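PDB 3I7T: RidA family protein from Mycobacterium tuberculosis, which is of unknown function but forms a homotrimer of the YjgF/YER057c/UK114 family, whose relatives include enamine/imine deaminases. Local coordinates for residues L63-T69 against F90-V96; D40-T45 against R78-V82. All coordinates share one frame; numbering follows the deposited sequence.

Interaction 1. Residues L63-T69 against F90-V96; sequences LADVVRT and FGKIRPV
The carbonyl oxygen of Leu-63 lies at the edge of the Phe-90 ring, in its plane, as does CB of Ile-93, while CG of Pro-95 sits over one face, offset toward the rim. The contact joins the start of strand 66-73 in the YjgF-type alpha/beta fold to the loop leaving helix 79-90. With CG anti to the carbonyl carbon (chi1 -68°), the end of Phe-90 is set against Leu-63 and Val-66: CD2 of Leu-63 meets Phe-90 CZ at 3.6 Å and CB of Val-66 approaches CE1. The Thr-69 and Phe-90 side chains come from opposite directions, CG2 meeting CE2. Phe-90 also touches Leu-49 of helix 41-58. CB of Pro-95 packs 3.8 Å from Val-66 CG1.

Further along, a single beta bridge pairs Arg-68 with Val-96. Val-96 N donates to Val-67 O (3.0 Å). Val-67 and Arg-68 both face Asp-117 of strand 112-119 in the same chain, a classic beta bulge. One face of the Arg-68 guanidinium lies against Val-96 CG2, and its NH2 forms a salt bridge with Asp-117 of the second subunit, which places the Arg-68/Val-96 pair at the subunit interface. Thr-69 N donates to Val-96 O at 2.9 Å.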
ATOM      1  N   LEU A  63      -8.188  12.510 -12.273  1.00  4.59           N
ATOM      2  CA  LEU A  63      -6.764  12.341 -11.965  1.00  4.73           C
ATOM      3  C   LEU A  63      -6.211  13.443 -11.060  1.00  4.45           C
ATOM      4  O   LEU A  63      -5.313  13.193 -10.257  1.00  4.52           O
ATOM      5  CB  LEU A  63      -5.943  12.264 -13.249  1.00  4.86           C
ATOM      6  CG  LEU A  63      -6.252  10.994 -14.033  1.00  6.03           C
ATOM      7  CD1 LEU A  63      -5.627  11.060 -15.427  1.00  7.23           C
ATOM      8  CD2 LEU A  63      -5.737   9.784 -13.255  1.00  6.37           C
ATOM      9  N   ALA A  64      -6.715  14.665 -11.215  1.00  4.10           N
ATOM     10  CA  ALA A  64      -6.281  15.802 -10.386  1.00  3.74           C
ATOM     11  C   ALA A  64      -6.587  15.605  -8.895  1.00  3.69           C
ATOM     12  O   ALA A  64      -6.109  16.370  -8.048  1.00  3.50           O
ATOM     13  CB  ALA A  64      -6.921  17.082 -10.884  1.00  3.48           C
ATOM     14  N   ASP A  65      -7.394  14.603  -8.566  1.00  3.81           N
ATOM     15  CA  ASP A  65      -7.711  14.336  -7.156  1.00  4.14           C
ATOM     16  C   ASP A  65      -6.769  13.302  -6.526  1.00  4.53           C
ATOM     17  O   ASP A  65      -6.747  13.125  -5.298  1.00  4.54           O
ATOM     18  CB  ASP A  65      -9.161  13.867  -6.985  1.00  3.35           C
ATOM     19  CG  ASP A  65     -10.163  14.920  -7.342  1.00  4.59           C
ATOM     20  OD1 ASP A  65      -9.997  16.074  -6.910  1.00  4.56           O
ATOM     21  OD2 ASP A  65     -11.135  14.583  -8.046  1.00  4.15           O
ATOM     22  N   VAL A  66      -6.017  12.610  -7.375  1.00  4.31           N
ATOM     23  CA  VAL A  66      -5.129  11.531  -6.941  1.00  3.88           C
ATOM     24  C   VAL A  66      -3.964  12.065  -6.072  1.00  3.85           C
ATOM     25  O   VAL A  66      -3.245  12.985  -6.477  1.00  3.59           O
ATOM     26  CB  VAL A  66      -4.604  10.749  -8.172  1.00  3.54           C
ATOM     27  CG1 VAL A  66      -3.466   9.791  -7.772  1.00  3.81           C
ATOM     28  CG2 VAL A  66      -5.762  10.025  -8.861  1.00  4.37           C
ATOM     29  N   VAL A  67      -3.811  11.521  -4.868  1.00  3.60           N
ATOM     30  CA  VAL A  67      -2.762  11.982  -3.962  1.00  3.94           C
ATOM     31  C   VAL A  67      -1.651  10.950  -3.875  1.00  4.41           C
ATOM     32  O   VAL A  67      -0.516  11.279  -3.501  1.00  4.50           O
ATOM     33  CB  VAL A  67      -3.287  12.282  -2.526  1.00  3.66           C
ATOM     34  CG1 VAL A  67      -4.270  13.489  -2.527  1.00  3.43           C
ATOM     35  CG2 VAL A  67      -3.932  11.041  -1.905  1.00  3.82           C
ATOM     36  N   ARG A  68      -1.984   9.706  -4.201  1.00  5.01           N
ATOM     37  CA  ARG A  68      -1.001   8.622  -4.189  1.00  5.44           C
ATOM     38  C   ARG A  68      -1.221   7.601  -5.298  1.00  5.74           C
ATOM     39  O   ARG A  68      -2.354   7.173  -5.552  1.00  5.58           O
ATOM     40  CB  ARG A  68      -0.982   7.889  -2.833  1.00  5.89           C
ATOM     41  CG  ARG A  68      -0.004   6.687  -2.848  1.00  6.69           C
ATOM     42  CD  ARG A  68      -0.094   5.747  -1.627  1.00  6.72           C
ATOM     43  NE  ARG A  68       0.144   6.375  -0.324  1.00  7.08           N
ATOM     44  CZ  ARG A  68       1.349   6.559   0.225  1.00  9.07           C
ATOM     45  NH1 ARG A  68       2.461   6.220  -0.426  1.00 10.38           N
ATOM     46  NH2 ARG A  68       1.451   7.114   1.426  1.00  9.57           N
ATOM     47  N   THR A  69      -0.133   7.210  -5.960  1.00  5.88           N
ATOM     48  CA  THR A  69      -0.135   6.006  -6.792  1.00  6.00           C
ATOM     49  C   THR A  69       0.887   5.020  -6.232  1.00  6.53           C
ATOM     50  O   THR A  69       1.800   5.398  -5.488  1.00  6.14           O
ATOM     51  CB  THR A  69       0.194   6.292  -8.268  1.00  6.34           C
ATOM     52  OG1 THR A  69       1.455   6.972  -8.344  1.00  4.23           O
ATOM     53  CG2 THR A  69      -0.878   7.153  -8.930  1.00  5.66           C
ATOM     54  N   PHE A  90       0.745  12.667 -14.843  1.00 12.85           N
ATOM     55  CA  PHE A  90       0.770  13.359 -13.550  1.00 12.72           C
ATOM     56  C   PHE A  90       1.836  14.443 -13.369  1.00 13.01           C
ATOM     57  O   PHE A  90       2.155  14.806 -12.243  1.00 13.40           O
ATOM     58  CB  PHE A  90       0.927  12.347 -12.417  1.00 12.16           C
ATOM     59  CG  PHE A  90      -0.261  11.443 -12.216  1.00 11.44           C
ATOM     60  CD1 PHE A  90      -1.443  11.929 -11.662  1.00  9.60           C
ATOM     61  CD2 PHE A  90      -0.173  10.092 -12.534  1.00  9.13           C
ATOM     62  CE1 PHE A  90      -2.532  11.089 -11.438  1.00 10.52           C
ATOM     63  CE2 PHE A  90      -1.243   9.243 -12.318  1.00 11.54           C
ATOM     64  CZ  PHE A  90      -2.439   9.744 -11.763  1.00 11.70           C
ATOM     65  N   GLY A  91       2.376  14.962 -14.465  1.00 13.30           N
ATOM     66  CA  GLY A  91       3.412  15.978 -14.391  1.00 12.86           C
ATOM     67  C   GLY A  91       3.023  17.217 -13.605  1.00 12.35           C
ATOM     68  O   GLY A  91       3.851  17.779 -12.881  1.00 12.60           O
ATOM     69  N   LYS A  92       1.776  17.656 -13.746  1.00 11.62           N
ATOM     70  CA  LYS A  92       1.306  18.826 -12.988  1.00 11.16           C
ATOM     71  C   LYS A  92       0.791  18.414 -11.610  1.00 10.07           C
ATOM     72  O   LYS A  92       1.106  19.041 -10.595  1.00 10.38           O
ATOM     73  CB  LYS A  92       0.190  19.540 -13.744  1.00 11.60           C
ATOM     74  CG  LYS A  92       0.420  19.644 -15.243  1.00 14.26           C
ATOM     75  CD  LYS A  92      -0.896  19.808 -16.024  1.00 16.40           C
ATOM     76  CE  LYS A  92      -1.746  18.523 -16.011  1.00 17.48           C
ATOM     77  NZ  LYS A  92      -2.544  18.356 -14.768  1.00 17.31           N
ATOM     78  N   ILE A  93       0.007  17.345 -11.588  1.00  8.02           N
ATOM     79  CA  ILE A  93      -0.657  16.869 -10.380  1.00  6.86           C
ATOM     80  C   ILE A  93       0.328  16.367  -9.312  1.00  6.21           C
ATOM     81  O   ILE A  93       0.277  16.789  -8.140  1.00  6.56           O
ATOM     82  CB  ILE A  93      -1.677  15.780 -10.753  1.00  6.45           C
ATOM     83  CG1 ILE A  93      -2.708  16.365 -11.739  1.00  6.48           C
ATOM     84  CG2 ILE A  93      -2.315  15.198  -9.499  1.00  6.08           C
ATOM     85  CD1 ILE A  93      -3.288  15.348 -12.765  1.00  4.79           C
ATOM     86  N   ARG A  94       1.197  15.478  -9.718  1.00  5.65           N
ATOM     87  CA  ARG A  94       2.294  15.019  -8.904  1.00  5.09           C
ATOM     88  C   ARG A  94       1.851  14.394  -7.576  1.00  5.29           C
ATOM     89  O   ARG A  94       2.195  14.887  -6.538  1.00  5.45           O
ATOM     90  CB  ARG A  94       3.240  16.149  -8.631  1.00  5.19           C
ATOM     91  CG  ARG A  94       4.223  16.281  -9.591  1.00  5.81           C
ATOM     92  CD  ARG A  94       4.546  17.649  -9.770  1.00  4.62           C
ATOM     93  N   PRO A  95       1.098  13.324  -7.635  1.00  4.95           N
ATOM     94  CA  PRO A  95       0.810  12.592  -6.425  1.00  4.78           C
ATOM     95  C   PRO A  95       2.129  11.994  -5.937  1.00  4.71           C
ATOM     96  O   PRO A  95       3.118  12.028  -6.671  1.00  4.83           O
ATOM     97  CB  PRO A  95      -0.114  11.480  -6.928  1.00  4.66           C
ATOM     98  CG  PRO A  95       0.422  11.171  -8.307  1.00  4.78           C
ATOM     99  CD  PRO A  95       0.846  12.525  -8.851  1.00  5.52           C
ATOM    100  N   VAL A  96       2.173  11.473  -4.716  1.00  4.88           N
ATOM    101  CA  VAL A  96       3.340  10.672  -4.309  1.00  5.06           C
ATOM    102  C   VAL A  96       3.251   9.310  -4.998  1.00  5.10           C
ATOM    103  O   VAL A  96       2.159   8.880  -5.374  1.00  5.62           O
ATOM    104  CB  VAL A  96       3.403  10.499  -2.784  1.00  5.28           C
ATOM    105  CG1 VAL A  96       3.214  11.871  -2.089  1.00  2.93           C
ATOM    106  CG2 VAL A  96       2.344   9.471  -2.317  1.00  5.19           C
TER

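Interaction 2. Residues D40-T45 against R78-V82; sequences DIAAQT and RWREV
Two helix N-termini meet here, those of helices 41-58 and 79-90, which lie on the sheet of the YjgF-type fold; Asp-40 and Arg-78 occupy the two N-cap positions. With CG anti to the backbone N (chi1 -160°), Asp-40 carries OD2 to a salt bridge with Arg-78 NH1 at 3.1 Å, the carboxylate and guanidinium planes turned 35° apart. The same oxygen accepts from Ile-41 N at 2.6 Å, the donor lying above the carboxylate plane, so OD2 has both a cationic and a backbone partner. CB of Ile-41 lies over one face of the guanidinium, offset toward the rim. Asp-75 adds a long, weak ion pair to Arg-78 NE.

Ile-41 is the main apolar group between the helices. Its CG2 sits 3.5 Å from Glu-81 CB, and the Glu-81 chain, extended beyond CG, brings OE1 to 3.9 Å from Ala-42 CB. That OE1 also stands 3.9 Å from Asp-40 OD1, a like-charge approach that Arg-78 probably tempers. Deeper in, Val-82 CG1 is 3.9 Å from Thr-45 CG2, and both residues reach the sheet below, Val-82 touching Ile-71 and Val-73, and Thr-45 touching Val-112 and Ile-114. Thr-45 OG1, 3.7 Å from Val-82 CG2, donates to Ile-41 O at 2.8 Å, while Thr-45 N bonds to that carbonyl from the opposite face of its plane.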
ATOM      1  N   ASP A  40       3.413  -4.358 -24.397  1.00 11.64           N
ATOM      2  CA  ASP A  40       4.655  -4.004 -23.712  1.00 11.09           C
ATOM      3  C   ASP A  40       4.421  -3.040 -22.556  1.00 10.25           C
ATOM      4  O   ASP A  40       3.334  -2.478 -22.417  1.00  9.63           O
ATOM      5  CB  ASP A  40       5.676  -3.424 -24.690  1.00 11.30           C
ATOM      6  CG  ASP A  40       7.110  -3.488 -24.156  1.00 14.26           C
ATOM      7  OD1 ASP A  40       8.016  -3.000 -24.873  1.00 17.86           O
ATOM      8  OD2 ASP A  40       7.346  -4.026 -23.033  1.00 16.30           O
ATOM      9  N   ILE A  41       5.444  -2.845 -21.730  1.00  9.33           N
ATOM     10  CA  ILE A  41       5.235  -2.133 -20.484  1.00  8.59           C
ATOM     11  C   ILE A  41       4.650  -0.735 -20.672  1.00  8.34           C
ATOM     12  O   ILE A  41       3.755  -0.346 -19.933  1.00  8.26           O
ATOM     13  CB  ILE A  41       6.472  -2.155 -19.532  1.00  8.76           C
ATOM     14  CG1 ILE A  41       5.980  -2.211 -18.068  1.00  8.67           C
ATOM     15  CG2 ILE A  41       7.430  -0.992 -19.820  1.00  8.89           C
ATOM     16  CD1 ILE A  41       7.073  -2.111 -17.006  1.00  9.48           C
ATOM     17  N   ALA A  42       5.110   0.015 -21.667  1.00  7.97           N
ATOM     18  CA  ALA A  42       4.543   1.345 -21.884  1.00  7.65           C
ATOM     19  C   ALA A  42       3.040   1.287 -22.153  1.00  7.43           C
ATOM     20  O   ALA A  42       2.279   1.988 -21.510  1.00  6.50           O
ATOM     21  CB  ALA A  42       5.256   2.077 -23.009  1.00  7.55           C
ATOM     22  N   ALA A  43       2.617   0.456 -23.105  1.00  7.38           N
ATOM     23  CA  ALA A  43       1.200   0.380 -23.458  1.00  7.37           C
ATOM     24  C   ALA A  43       0.348  -0.055 -22.270  1.00  7.08           C
ATOM     25  O   ALA A  43      -0.750   0.459 -22.056  1.00  7.44           O
ATOM     26  CB  ALA A  43       1.003  -0.564 -24.630  1.00  7.23           C
ATOM     27  N   GLN A  44       0.857  -1.018 -21.503  1.00  6.66           N
ATOM     28  CA  GLN A  44       0.157  -1.523 -20.323  1.00  6.57           C
ATOM     29  C   GLN A  44       0.030  -0.456 -19.247  1.00  6.93           C
ATOM     30  O   GLN A  44      -1.008  -0.352 -18.593  1.00  6.54           O
ATOM     31  CB  GLN A  44       0.869  -2.754 -19.766  1.00  5.78           C
ATOM     32  CG  GLN A  44       0.734  -3.989 -20.668  1.00  5.68           C
ATOM     33  CD  GLN A  44       1.142  -5.262 -19.948  1.00  5.17           C
ATOM     34  OE1 GLN A  44       1.403  -5.256 -18.738  1.00  3.89           O
ATOM     35  NE2 GLN A  44       1.214  -6.360 -20.690  1.00  5.72           N
ATOM     36  N   THR A  45       1.078   0.341 -19.056  1.00  7.03           N
ATOM     37  CA  THR A  45       0.976   1.462 -18.111  1.00  7.16           C
ATOM     38  C   THR A  45      -0.080   2.481 -18.550  1.00  7.08           C
ATOM     39  O   THR A  45      -0.895   2.919 -17.748  1.00  6.93           O
ATOM     40  CB  THR A  45       2.331   2.164 -17.930  1.00  7.22           C
ATOM     41  OG1 THR A  45       3.316   1.175 -17.630  1.00  7.21           O
ATOM     42  CG2 THR A  45       2.261   3.138 -16.778  1.00  6.51           C
ATOM     43  N   ARG A  78      13.078  -1.486 -16.134  1.00 10.00           N
ATOM     44  CA  ARG A  78      12.312  -0.758 -17.142  1.00 10.33           C
ATOM     45  C   ARG A  78      11.521   0.406 -16.539  1.00 10.32           C
ATOM     46  O   ARG A  78      10.514   0.829 -17.093  1.00 10.08           O
ATOM     47  CB  ARG A  78      11.381  -1.709 -17.905  1.00 10.66           C
ATOM     48  CG  ARG A  78      12.114  -2.815 -18.658  1.00 11.70           C
ATOM     49  CD  ARG A  78      11.181  -3.589 -19.586  1.00 14.08           C
ATOM     50  NE  ARG A  78      10.310  -4.514 -18.851  1.00 15.24           N
ATOM     51  CZ  ARG A  78       9.324  -5.224 -19.401  1.00 13.56           C
ATOM     52  NH1 ARG A  78       9.058  -5.119 -20.705  1.00 15.64           N
ATOM     53  NH2 ARG A  78       8.605  -6.036 -18.647  1.00 11.61           N
ATOM     54  N   TRP A  79      12.001   0.936 -15.414  1.00 10.79           N
ATOM     55  CA  TRP A  79      11.282   1.985 -14.690  1.00 11.01           C
ATOM     56  C   TRP A  79      11.053   3.243 -15.515  1.00 11.15           C
ATOM     57  O   TRP A  79      10.088   3.969 -15.283  1.00 11.36           O
ATOM     58  CB  TRP A  79      11.978   2.336 -13.368  1.00 11.24           C
ATOM     59  CG  TRP A  79      13.300   3.041 -13.524  1.00 11.87           C
ATOM     60  CD1 TRP A  79      14.535   2.460 -13.612  1.00 12.53           C
ATOM     61  CD2 TRP A  79      13.518   4.455 -13.595  1.00 12.77           C
ATOM     62  NE1 TRP A  79      15.506   3.427 -13.736  1.00 12.02           N
ATOM     63  CE2 TRP A  79      14.910   4.659 -13.732  1.00 12.56           C
ATOM     64  CE3 TRP A  79      12.672   5.568 -13.567  1.00 13.41           C
ATOM     65  CZ2 TRP A  79      15.477   5.930 -13.838  1.00 12.64           C
ATOM     66  CZ3 TRP A  79      13.242   6.836 -13.672  1.00 14.74           C
ATOM     67  CH2 TRP A  79      14.634   7.001 -13.810  1.00 13.27           C
ATOM     68  N   ARG A  80      11.929   3.503 -16.478  1.00 11.21           N
ATOM     69  CA  ARG A  80      11.800   4.712 -17.282  1.00 11.54           C
ATOM     70  C   ARG A  80      10.647   4.694 -18.262  1.00 10.92           C
ATOM     71  O   ARG A  80      10.015   5.714 -18.475  1.00 11.14           O
ATOM     72  CB  ARG A  80      13.100   5.028 -18.008  1.00 11.96           C
ATOM     73  CG  ARG A  80      13.927   6.043 -17.270  1.00 14.24           C
ATOM     74  CD  ARG A  80      15.121   6.497 -18.078  1.00 16.79           C
ATOM     75  NE  ARG A  80      16.000   7.299 -17.235  1.00 19.93           N
ATOM     76  CZ  ARG A  80      15.735   8.550 -16.867  1.00 21.21           C
ATOM     77  NH1 ARG A  80      14.620   9.146 -17.279  1.00 21.75           N
ATOM     78  NH2 ARG A  80      16.584   9.203 -16.086  1.00 21.57           N
ATOM     79  N   GLU A  81      10.381   3.538 -18.861  1.00 10.60           N
ATOM     80  CA  GLU A  81       9.255   3.387 -19.770  1.00 10.41           C
ATOM     81  C   GLU A  81       7.961   3.652 -19.008  1.00  9.87           C
ATOM     82  O   GLU A  81       7.034   4.277 -19.528  1.00  9.58           O
ATOM     83  CB  GLU A  81       9.232   1.974 -20.381  1.00 11.00           C
ATOM     84  CG  GLU A  81      10.146   1.766 -21.604  1.00 12.42           C
ATOM     85  CD  GLU A  81       9.806   0.484 -22.409  1.00 16.00           C
ATOM     86  OE1 GLU A  81       8.783   0.449 -23.157  1.00 14.40           O
ATOM     87  OE2 GLU A  81      10.581  -0.495 -22.295  1.00 17.19           O
ATOM     88  N   VAL A  82       7.910   3.174 -17.767  1.00  9.12           N
ATOM     89  CA  VAL A  82       6.731   3.335 -16.926  1.00  8.35           C
ATOM     90  C   VAL A  82       6.629   4.774 -16.433  1.00  8.44           C
ATOM     91  O   VAL A  82       5.582   5.408 -16.551  1.00  8.16           O
ATOM     92  CB  VAL A  82       6.756   2.366 -15.721  1.00  8.07           C
ATOM     93  CG1 VAL A  82       5.554   2.590 -14.834  1.00  7.49           C
ATOM     94  CG2 VAL A  82       6.772   0.947 -16.206  1.00  7.52           C
TER

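How the interactions relate
Both interactions tie helix 79-90 into the fold, interaction 2 through its first turn and interaction 1 through Phe-90 and the loop that follows the helix. Their centres lie about 18 Å apart, with nearest atoms about 8 Å apart. Interaction 1 is mostly buried and joins loop to strand through backbone hydrogen bonds and apolar packing around one phenylalanine ring; several of its residues also meet the second subunit. Interaction 2 is only partly buried and sets helix against helix, with no hydrogen bond across it: an ion pair lies near the helix starts, beside aliphatic groups that also touch the sheet. Helix 41-58 serves both, its first turn in interaction 2 and its middle part against the ring of interaction 1.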